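Local coordinates for N-acetylglucosaminidase (PDB 6INX), which probably hydrolyses beta-linkages of N-acetylglucosamine in glycans, as a family 18 glycoside hydrolase built on a TIM barrel, at residues His151-Ile156 and Tyr176-Gln181; Ser93-Val98 and Arg138-Arg143; Ala8-Asp13 and Met322-Gly327. All blocks are in the same frame, centred on the assembly; numbering follows the deposited sequence.

Contact 1 of 3, residues His151-Ile156 and Tyr176-Gln181; sequences HYWLTI and YLDFVQ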
loop_
_atom_site.group_PDB
_atom_site.type_symbol
_atom_site.label_atom_id
_atom_site.label_comp_id
_atom_site.label_asym_id
_atom_site.label_seq_id
_atom_site.Cartn_x
_atom_site.Cartn_y
_atom_site.Cartn_z
ATOM N N HIS A 151 -25.234 7.267 -30.694
ATOM C CA HIS A 151 -24.114 6.721 -29.939
ATOM C C HIS A 151 -24.636 6.129 -28.641
ATOM O O HIS A 151 -25.511 6.707 -27.991
ATOM C CB HIS A 151 -23.131 7.841 -29.597
ATOM C CG HIS A 151 -21.888 7.378 -28.896
ATOM N ND1 HIS A 151 -20.991 6.499 -29.467
ATOM C CD2 HIS A 151 -21.376 7.704 -27.684
ATOM C CE1 HIS A 151 -19.988 6.291 -28.628
ATOM N NE2 HIS A 151 -20.197 7.014 -27.543
ATOM N N TYR A 152 -24.104 4.970 -28.269
ATOM C CA TYR A 152 -24.302 4.419 -26.937
ATOM C C TYR A 152 -22.949 4.411 -26.238
ATOM O O TYR A 152 -21.917 4.219 -26.886
ATOM C CB TYR A 152 -24.880 3.007 -27.002
ATOM C CG TYR A 152 -26.360 2.995 -27.326
ATOM C CD1 TYR A 152 -27.291 3.491 -26.427
ATOM C CD2 TYR A 152 -26.822 2.473 -28.528
ATOM C CE1 TYR A 152 -28.646 3.491 -26.725
ATOM C CE2 TYR A 152 -28.171 2.470 -28.838
ATOM C CZ TYR A 152 -29.077 2.974 -27.927
ATOM O OH TYR A 152 -30.419 2.966 -28.231
ATOM N N TRP A 153 -22.960 4.666 -24.931
ATOM C CA TRP A 153 -21.756 4.887 -24.141
ATOM C C TRP A 153 -21.322 3.619 -23.412
ATOM O O TRP A 153 -22.148 2.808 -22.989
ATOM C CB TRP A 153 -21.997 5.979 -23.095
ATOM C CG TRP A 153 -22.257 7.343 -23.668
ATOM C CD1 TRP A 153 -23.305 7.713 -24.465
ATOM C CD2 TRP A 153 -21.468 8.518 -23.472
ATOM N NE1 TRP A 153 -23.212 9.046 -24.779
ATOM C CE2 TRP A 153 -22.089 9.562 -24.186
ATOM C CE3 TRP A 153 -20.296 8.789 -22.763
ATOM C CZ2 TRP A 153 -21.576 10.856 -24.214
ATOM C CZ3 TRP A 153 -19.783 10.071 -22.796
ATOM C CH2 TRP A 153 -20.426 11.090 -23.511
ATOM N N LEU A 154 -20.008 3.487 -23.224
ATOM C CA LEU A 154 -19.445 2.449 -22.366
ATOM C C LEU A 154 -18.318 3.085 -21.572
ATOM O O LEU A 154 -17.396 3.657 -22.156
ATOM C CB LEU A 154 -18.915 1.266 -23.187
ATOM C CG LEU A 154 -18.405 0.077 -22.365
ATOM C CD1 LEU A 154 -19.541 -0.547 -21.558
ATOM C CD2 LEU A 154 -17.751 -0.944 -23.288
ATOM N N THR A 155 -18.412 3.015 -20.247
ATOM C CA THR A 155 -17.379 3.531 -19.361
ATOM C C THR A 155 -17.086 2.461 -18.323
ATOM O O THR A 155 -17.765 1.433 -18.260
ATOM C CB THR A 155 -17.819 4.829 -18.665
ATOM O OG1 THR A 155 -18.928 4.553 -17.808
ATOM C CG2 THR A 155 -18.244 5.893 -19.681
ATOM N N ILE A 156 -16.051 2.700 -17.511
ATOM C CA ILE A 156 -15.771 1.863 -16.354
ATOM C C ILE A 156 -15.483 2.762 -15.167
ATOM O O ILE A 156 -15.121 3.930 -15.309
ATOM C CB ILE A 156 -14.590 0.881 -16.547
ATOM C CG1 ILE A 156 -13.264 1.649 -16.700
ATOM C CG2 ILE A 156 -14.868 -0.089 -17.698
ATOM C CD1 ILE A 156 -12.030 0.750 -16.718
ATOM N N TYR A 176 -11.936 1.096 -25.901
ATOM C CA TYR A 176 -13.349 0.759 -26.023
ATOM C C TYR A 176 -14.254 1.647 -25.187
ATOM O O TYR A 176 -15.477 1.481 -25.236
ATOM C CB TYR A 176 -13.564 -0.708 -25.641
ATOM C CG TYR A 176 -12.654 -1.593 -26.436
ATOM C CD1 TYR A 176 -12.827 -1.729 -27.802
ATOM C CD2 TYR A 176 -11.584 -2.243 -25.836
ATOM C CE1 TYR A 176 -11.979 -2.518 -28.548
ATOM C CE2 TYR A 176 -10.729 -3.037 -26.578
ATOM C CZ TYR A 176 -10.933 -3.164 -27.933
ATOM O OH TYR A 176 -10.081 -3.946 -28.679
ATOM N N LEU A 177 -13.696 2.614 -24.464
ATOM C CA LEU A 177 -14.441 3.375 -23.472
ATOM C C LEU A 177 -14.529 4.849 -23.846
ATOM O O LEU A 177 -13.573 5.428 -24.374
ATOM C CB LEU A 177 -13.753 3.282 -22.118
ATOM C CG LEU A 177 -13.527 1.858 -21.622
ATOM C CD1 LEU A 177 -12.838 1.926 -20.276
ATOM C CD2 LEU A 177 -14.853 1.099 -21.556
ATOM N N ASP A 178 -15.678 5.455 -23.545
ATOM C CA ASP A 178 -15.801 6.902 -23.693
ATOM C C ASP A 178 -14.931 7.626 -22.682
ATOM O O ASP A 178 -14.318 8.652 -23.000
ATOM C CB ASP A 178 -17.258 7.328 -23.533
ATOM C CG ASP A 178 -18.136 6.812 -24.646
ATOM O OD1 ASP A 178 -18.299 7.527 -25.656
ATOM O OD2 ASP A 178 -18.648 5.690 -24.531
ATOM N N PHE A 179 -14.894 7.128 -21.449
ATOM C CA PHE A 179 -13.943 7.615 -20.462
ATOM C C PHE A 179 -13.772 6.564 -19.375
ATOM O O PHE A 179 -14.513 5.576 -19.310
ATOM C CB PHE A 179 -14.311 8.993 -19.887
ATOM C CG PHE A 179 -15.714 9.104 -19.348
ATOM C CD1 PHE A 179 -16.698 9.742 -20.087
ATOM C CD2 PHE A 179 -16.041 8.631 -18.087
ATOM C CE1 PHE A 179 -17.983 9.880 -19.589
ATOM C CE2 PHE A 179 -17.330 8.765 -17.583
ATOM C CZ PHE A 179 -18.299 9.391 -18.336
ATOM N N VAL A 180 -12.739 6.779 -18.556
ATOM C CA VAL A 180 -12.389 5.937 -17.419
ATOM C C VAL A 180 -12.588 6.774 -16.165
ATOM O O VAL A 180 -11.947 7.819 -16.006
ATOM C CB VAL A 180 -10.926 5.473 -17.510
ATOM C CG1 VAL A 180 -10.540 4.633 -16.277
ATOM C CG2 VAL A 180 -10.679 4.720 -18.804
ATOM N N GLN A 181 -13.451 6.318 -15.261
ATOM C CA GLN A 181 -13.662 7.014 -13.994
ATOM C C GLN A 181 -12.735 6.409 -12.951
ATOM O O GLN A 181 -12.887 5.242 -12.583
ATOM C CB GLN A 181 -15.112 6.879 -13.558
ATOM C CG GLN A 181 -16.083 7.417 -14.576
ATOM C CD GLN A 181 -17.495 7.090 -14.210
ATOM O OE1 GLN A 181 -17.905 5.928 -14.267
ATOM N NE2 GLN A 181 -18.255 8.102 -13.812
#
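Asp178 reaches across to Trp153, Leu154 and His151, and every atom of its side chain has a partner there. CG stands anti to the carbonyl carbon (chi1 -66°), a torsion that lays the carboxylate against the indole. Asp178 CB touches Trp153 CE3 at 3.5 Å. CG is equally near that carbon, and the carboxylate plane is only 29° from the ring plane, with OD1 above the indole's rim. At the tip, Asp178 OD1 accepts a hydrogen bond from His151 NE2 on its syn lone pair at 2.7 Å, close to the imidazole plane although the two planes stand 75° apart. Asp178 OD2 receives Leu154 N at 2.9 Å and also a salt bridge from Arg138. Because Asp178 N donates to Leu154 O at 2.8 Å, one residue clamps both polar groups of Leu154. Further along, Thr155 CG2 sits over the centre of the Phe179 ring, 3.7 Å from its centroid, a CH-pi contact. On the other side Ile156 CG1 meets Leu177 CD1 at 3.6 Å, and Gln181 N bonds to Ile156 O. Thr155 and Gln181 send their polar ends inward to Asp107 and Asn31, while Ile156 faces helix 126-148, as expected of neighbouring parallel strands in a TIM barrel.

Contact 2 of 3, residues Ser93-Val98 and Arg138-Arg143; sequences SAVRAV and REALDR
Val95 CG2 lies over one face of the flat peptide carbonyl of Ala140, 3.4 Å from Ala140 O and 3.7 Å from Ala140 C. The same methyl meets Ala140 CB at 3.8 Å. The other flat groups belong to helix 138-143 itself: Arg138 NH1 donates to Asp142 OD1 at 3.1 Å in a salt bridge between residues one helical turn apart. That bond is imperfectly planar, the oxygen standing 18° out of the guanidinium plane and the nitrogen, on the syn side, 29° out of the carboxylate plane. NE of Arg138 bonds to Tyr176 O, and NH1 also to Tyr152 O, which points this arginine at the strands rather than at helix 93-98. The side chains that meet between the helices are all apolar. Leu141 CD2 enters between Ala94 CB and Val98 CG2, each 4.2 Å away. Small Ala94 and Ala140 are consistent with the 9.1 Å separation of the short axes, but the summed buried area is only 183 Å², so the touch is narrow. The helices run in roughly the same direction, 35° apart. Leu141 also rests on Leu154 of strand 153-159, the layering of adjacent outer helices over barrel strands seen in a TIM barrel.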
loop_
_atom_site.group_PDB
_atom_site.type_symbol
_atom_site.label_atom_id
_atom_site.label_comp_id
_atom_site.label_asym_id
_atom_site.label_seq_id
_atom_site.Cartn_x
_atom_site.Cartn_y
_atom_site.Cartn_z
ATOM N N SER A 93 -26.949 -8.328 -22.913
ATOM C CA SER A 93 -27.762 -7.770 -21.840
ATOM C C SER A 93 -27.561 -6.267 -21.707
ATOM O O SER A 93 -28.461 -5.562 -21.233
ATOM C CB SER A 93 -27.464 -8.502 -20.527
ATOM O OG SER A 93 -26.144 -8.239 -20.076
ATOM N N ALA A 94 -26.399 -5.759 -22.120
ATOM C CA ALA A 94 -26.214 -4.313 -22.169
ATOM C C ALA A 94 -27.106 -3.706 -23.237
ATOM O O ALA A 94 -27.727 -2.655 -23.021
ATOM C CB ALA A 94 -24.747 -3.986 -22.455
ATOM N N VAL A 95 -27.191 -4.376 -24.389
ATOM C CA VAL A 95 -28.082 -3.924 -25.451
ATOM C C VAL A 95 -29.530 -3.979 -24.988
ATOM O O VAL A 95 -30.328 -3.085 -25.292
ATOM C CB VAL A 95 -27.845 -4.752 -26.727
ATOM C CG1 VAL A 95 -28.980 -4.520 -27.734
ATOM C CG2 VAL A 95 -26.503 -4.386 -27.359
ATOM N N ARG A 96 -29.897 -5.036 -24.251
ATOM C CA ARG A 96 -31.241 -5.122 -23.692
ATOM C C ARG A 96 -31.543 -3.929 -22.793
ATOM O O ARG A 96 -32.616 -3.323 -22.892
ATOM C CB ARG A 96 -31.409 -6.439 -22.931
ATOM C CG ARG A 96 -32.807 -6.632 -22.387
ATOM C CD ARG A 96 -32.959 -7.941 -21.638
ATOM N NE ARG A 96 -34.363 -8.215 -21.344
ATOM C CZ ARG A 96 -34.814 -9.354 -20.829
ATOM N NH1 ARG A 96 -33.971 -10.337 -20.540
ATOM N NH2 ARG A 96 -36.112 -9.510 -20.602
ATOM N N ALA A 97 -30.590 -3.547 -21.944
ATOM C CA ALA A 97 -30.812 -2.432 -21.031
ATOM C C ALA A 97 -31.104 -1.141 -21.788
ATOM O O ALA A 97 -32.053 -0.416 -21.459
ATOM C CB ALA A 97 -29.600 -2.274 -20.113
ATOM N N VAL A 98 -30.315 -0.849 -22.825
ATOM C CA VAL A 98 -30.480 0.423 -23.538
ATOM C C VAL A 98 -31.658 0.434 -24.498
ATOM O O VAL A 98 -32.021 1.508 -25.002
ATOM C CB VAL A 98 -29.201 0.911 -24.245
ATOM C CG1 VAL A 98 -28.030 0.930 -23.282
ATOM C CG2 VAL A 98 -28.888 0.067 -25.485
ATOM N N ARG A 138 -18.602 -3.248 -26.187
ATOM C CA ARG A 138 -18.549 -2.088 -27.073
ATOM C C ARG A 138 -19.031 -2.441 -28.474
ATOM O O ARG A 138 -19.783 -1.679 -29.085
ATOM C CB ARG A 138 -17.129 -1.519 -27.106
ATOM C CG ARG A 138 -16.881 -0.532 -28.251
ATOM C CD ARG A 138 -17.857 0.631 -28.229
ATOM N NE ARG A 138 -17.516 1.569 -27.178
ATOM C CZ ARG A 138 -18.274 2.597 -26.805
ATOM N NH1 ARG A 138 -19.441 2.823 -27.392
ATOM N NH2 ARG A 138 -17.859 3.389 -25.829
ATOM N N GLU A 139 -18.623 -3.603 -28.985
ATOM C CA GLU A 139 -19.084 -4.023 -30.306
ATOM C C GLU A 139 -20.601 -4.119 -30.363
ATOM O O GLU A 139 -21.225 -3.646 -31.323
ATOM C CB GLU A 139 -18.429 -5.353 -30.680
ATOM C CG GLU A 139 -16.978 -5.182 -31.098
ATOM C CD GLU A 139 -16.197 -6.482 -31.104
ATOM O OE1 GLU A 139 -16.714 -7.503 -30.608
ATOM O OE2 GLU A 139 -15.051 -6.482 -31.598
ATOM N N ALA A 140 -21.219 -4.710 -29.334
ATOM C CA ALA A 140 -22.669 -4.887 -29.336
ATOM C C ALA A 140 -23.389 -3.557 -29.189
ATOM O O ALA A 140 -24.396 -3.308 -29.865
ATOM C CB ALA A 140 -23.085 -5.835 -28.207
ATOM N N LEU A 141 -22.884 -2.687 -28.310
ATOM C CA LEU A 141 -23.507 -1.382 -28.125
ATOM C C LEU A 141 -23.376 -0.528 -29.379
ATOM O O LEU A 141 -24.304 0.208 -29.725
ATOM C CB LEU A 141 -22.900 -0.683 -26.905
ATOM C CG LEU A 141 -23.385 -1.268 -25.576
ATOM C CD1 LEU A 141 -22.510 -0.782 -24.433
ATOM C CD2 LEU A 141 -24.843 -0.915 -25.343
ATOM N N ASP A 142 -22.244 -0.628 -30.083
ATOM C CA ASP A 142 -22.085 0.109 -31.334
ATOM C C ASP A 142 -23.045 -0.404 -32.400
ATOM O O ASP A 142 -23.629 0.387 -33.149
ATOM C CB ASP A 142 -20.645 0.016 -31.820
ATOM C CG ASP A 142 -19.721 0.988 -31.101
ATOM O OD1 ASP A 142 -20.200 1.789 -30.260
ATOM O OD2 ASP A 142 -18.511 0.949 -31.394
ATOM N N ARG A 143 -23.239 -1.720 -32.477
ATOM C CA ARG A 143 -24.217 -2.251 -33.420
ATOM C C ARG A 143 -25.617 -1.734 -33.114
ATOM O O ARG A 143 -26.386 -1.408 -34.029
ATOM C CB ARG A 143 -24.178 -3.778 -33.415
ATOM C CG ARG A 143 -23.002 -4.344 -34.190
ATOM C CD ARG A 143 -23.196 -4.199 -35.692
ATOM N NE ARG A 143 -24.391 -4.908 -36.132
ATOM C CZ ARG A 143 -25.477 -4.326 -36.632
ATOM N NH1 ARG A 143 -25.537 -2.997 -36.776
ATOM N NH2 ARG A 143 -26.506 -5.081 -36.989
#

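Contact 3 of 3, residues Ala8-Asp13 and Met322-Gly327; sequences AGYVSD and MFWEYG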
loop_
_atom_site.group_PDB
_atom_site.type_symbol
_atom_site.label_atom_id
_atom_site.label_comp_id
_atom_site.label_asym_id
_atom_site.label_seq_id
_atom_site.Cartn_x
_atom_site.Cartn_y
_atom_site.Cartn_z
ATOM N N ALA A 8 -20.189 14.103 -13.405
ATOM C CA ALA A 8 -20.906 12.836 -13.401
ATOM C C ALA A 8 -21.245 12.441 -11.972
ATOM O O ALA A 8 -20.366 12.398 -11.108
ATOM C CB ALA A 8 -20.082 11.743 -14.079
ATOM N N GLY A 9 -22.510 12.175 -11.722
ATOM C CA GLY A 9 -22.928 11.796 -10.390
ATOM C C GLY A 9 -23.458 10.378 -10.328
ATOM O O GLY A 9 -24.319 9.998 -11.130
ATOM N N TYR A 10 -22.951 9.584 -9.389
ATOM C CA TYR A 10 -23.617 8.334 -9.050
ATOM C C TYR A 10 -24.903 8.631 -8.293
ATOM O O TYR A 10 -24.911 9.426 -7.345
ATOM C CB TYR A 10 -22.693 7.436 -8.222
ATOM C CG TYR A 10 -21.715 6.677 -9.093
ATOM C CD1 TYR A 10 -22.053 5.446 -9.648
ATOM C CD2 TYR A 10 -20.473 7.219 -9.396
ATOM C CE1 TYR A 10 -21.161 4.764 -10.480
ATOM C CE2 TYR A 10 -19.578 6.552 -10.214
ATOM C CZ TYR A 10 -19.930 5.323 -10.754
ATOM O OH TYR A 10 -19.026 4.673 -11.581
ATOM N N VAL A 11 -26.003 8.050 -8.762
ATOM C CA VAL A 11 -27.302 8.179 -8.114
ATOM C C VAL A 11 -27.866 6.778 -7.950
ATOM O O VAL A 11 -28.063 6.068 -8.942
ATOM C CB VAL A 11 -28.267 9.034 -8.948
ATOM C CG1 VAL A 11 -29.574 9.236 -8.180
ATOM C CG2 VAL A 11 -27.622 10.366 -9.311
ATOM N N SER A 12 -28.125 6.376 -6.708
ATOM C CA SER A 12 -28.805 5.103 -6.500
ATOM C C SER A 12 -30.196 5.145 -7.127
ATOM O O SER A 12 -30.825 6.201 -7.225
ATOM C CB SER A 12 -28.911 4.789 -5.010
ATOM O OG SER A 12 -29.917 5.570 -4.402
ATOM N N ASP A 13 -30.664 3.984 -7.597
ATOM C CA ASP A 13 -32.007 3.917 -8.169
ATOM C C ASP A 13 -33.039 4.471 -7.194
ATOM O O ASP A 13 -33.991 5.152 -7.596
ATOM C CB ASP A 13 -32.329 2.468 -8.553
ATOM C CG ASP A 13 -33.814 2.233 -8.800
ATOM O OD1 ASP A 13 -34.373 2.822 -9.747
ATOM O OD2 ASP A 13 -34.420 1.447 -8.040
ATOM N N MET A 322 -16.287 12.847 -11.231
ATOM C CA MET A 322 -17.479 12.124 -10.820
ATOM C C MET A 322 -17.539 12.063 -9.300
ATOM O O MET A 322 -16.530 12.256 -8.610
ATOM C CB MET A 322 -17.535 10.716 -11.434
ATOM C CG MET A 322 -16.403 9.811 -11.010
ATOM S SD MET A 322 -16.762 9.006 -9.440
ATOM C CE MET A 322 -15.515 7.712 -9.491
ATOM N N PHE A 323 -18.727 11.786 -8.768
ATOM C CA PHE A 323 -18.880 11.704 -7.323
ATOM C C PHE A 323 -19.753 10.531 -6.896
ATOM O O PHE A 323 -20.680 10.119 -7.602
ATOM C CB PHE A 323 -19.398 13.016 -6.715
ATOM C CG PHE A 323 -20.783 13.408 -7.158
ATOM C CD1 PHE A 323 -21.907 12.906 -6.512
ATOM C CD2 PHE A 323 -20.960 14.320 -8.188
ATOM C CE1 PHE A 323 -23.188 13.289 -6.911
ATOM C CE2 PHE A 323 -22.230 14.711 -8.582
ATOM C CZ PHE A 323 -23.342 14.198 -7.940
ATOM N N TRP A 324 -19.431 9.999 -5.722
ATOM C CA TRP A 324 -20.258 9.032 -5.007
ATOM C C TRP A 324 -20.630 9.681 -3.684
ATOM O O TRP A 324 -19.731 10.053 -2.921
ATOM C CB TRP A 324 -19.472 7.746 -4.712
ATOM C CG TRP A 324 -20.322 6.770 -3.947
ATOM C CD1 TRP A 324 -20.528 6.730 -2.593
ATOM C CD2 TRP A 324 -21.154 5.753 -4.507
ATOM N NE1 TRP A 324 -21.411 5.728 -2.283
ATOM C CE2 TRP A 324 -21.816 5.116 -3.441
ATOM C CE3 TRP A 324 -21.394 5.314 -5.808
ATOM C CZ2 TRP A 324 -22.702 4.062 -3.637
ATOM C CZ3 TRP A 324 -22.267 4.270 -6.003
ATOM C CH2 TRP A 324 -22.918 3.658 -4.921
ATOM N N GLU A 325 -21.928 9.831 -3.390
ATOM C CA GLU A 325 -23.094 9.524 -4.222
ATOM C C GLU A 325 -24.124 10.633 -3.921
ATOM O O GLU A 325 -24.063 11.263 -2.863
ATOM C CB GLU A 325 -23.651 8.148 -3.836
ATOM C CG GLU A 325 -24.893 7.686 -4.616
ATOM C CD GLU A 325 -26.191 8.100 -3.936
ATOM O OE1 GLU A 325 -26.153 8.423 -2.732
ATOM O OE2 GLU A 325 -27.257 8.113 -4.596
ATOM N N TYR A 326 -25.074 10.847 -4.842
ATOM C CA TYR A 326 -25.992 11.989 -4.780
ATOM C C TYR A 326 -26.654 12.162 -3.411
ATOM O O TYR A 326 -26.716 13.280 -2.878
ATOM C CB TYR A 326 -27.044 11.821 -5.875
ATOM C CG TYR A 326 -28.238 12.744 -5.788
ATOM C CD1 TYR A 326 -28.230 13.984 -6.401
ATOM C CD2 TYR A 326 -29.385 12.352 -5.115
ATOM C CE1 TYR A 326 -29.341 14.822 -6.330
ATOM C CE2 TYR A 326 -30.487 13.173 -5.036
ATOM C CZ TYR A 326 -30.459 14.404 -5.644
ATOM O OH TYR A 326 -31.571 15.212 -5.559
ATOM N N GLY A 327 -27.175 11.083 -2.839
ATOM C CA GLY A 327 -27.910 11.141 -1.587
ATOM C C GLY A 327 -27.090 11.371 -0.338
ATOM O O GLY A 327 -27.656 11.553 0.745
#
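The Tyr10 side chain lies against Met322, Phe323 and Trp324. Tyr10 CB packs on Trp324 CE3 at 3.5 Å, the rings meeting obliquely with planes at 49°. At the tyrosine ring's edge lie Phe323 O and Met322 SD, the sulfur 3.8 Å from Tyr10 CE2 in a Met-aromatic contact. Behind Tyr10, the Phe323 ring covers Gly9, whose CA stands 3.6 Å from the ring centroid over one face; the closeness leaves no room for a side chain on Gly9. The backbone ladder fixes this register: Phe323 N bonds to Ala8 O, Tyr10 N to Phe323 O and Tyr326 N to Tyr10 O. Glu325 extends the ladder. CG is anti to the backbone N (chi1 179°) and the chain then bends, bringing Glu325 OE2 within 2.9 Å of Ser12 N, which meets it on the anti side, tilted out of the carboxylate plane. OE1 accepts Gly327 N from above that plane, and His15 ND1 also bonds to OE2. An alanine here removes both oxygens, so Ser12 N, Gly327 N and His15 would probably be left without these partners and the C-terminal ends of the two strands less firmly held together. Farther out, Tyr10 OH bonds to Asp107 of the family's DxxDxDxE signature. The Trp324-Glu325 peptide is cis, as in other family 18 enzymes, where this tryptophan floors the sugar subsite. First strand 6-12 and last strand 320-324 pair in parallel and close the TIM barrel.

Contacts 1 and 3 lie in the barrel wall, joining parallel strands of one sheet and burying 567 and 489 Å²; contact 2 sits farther out between two outer helices, over 183 Å², with Val95 and Ala140 partly exposed. Chemistry follows depth: contact 3 combines backbone bonds, a buried carboxylate and aromatics, contact 1 adds a charged clamp at the N-terminal end of its strands, and contact 2 relies on methyl groups packed on one another and on a backbone carbonyl. Arg138, on the helix of contact 2 though not in its interface, reaches Asp178 and Tyr176 of contact 1; the two centres are about 12 Å apart. A probable hydrogen bond, Gln181 OE1 to Tyr10 OH at 3.2 Å, crosses the barrel interior between contacts 1 and 3.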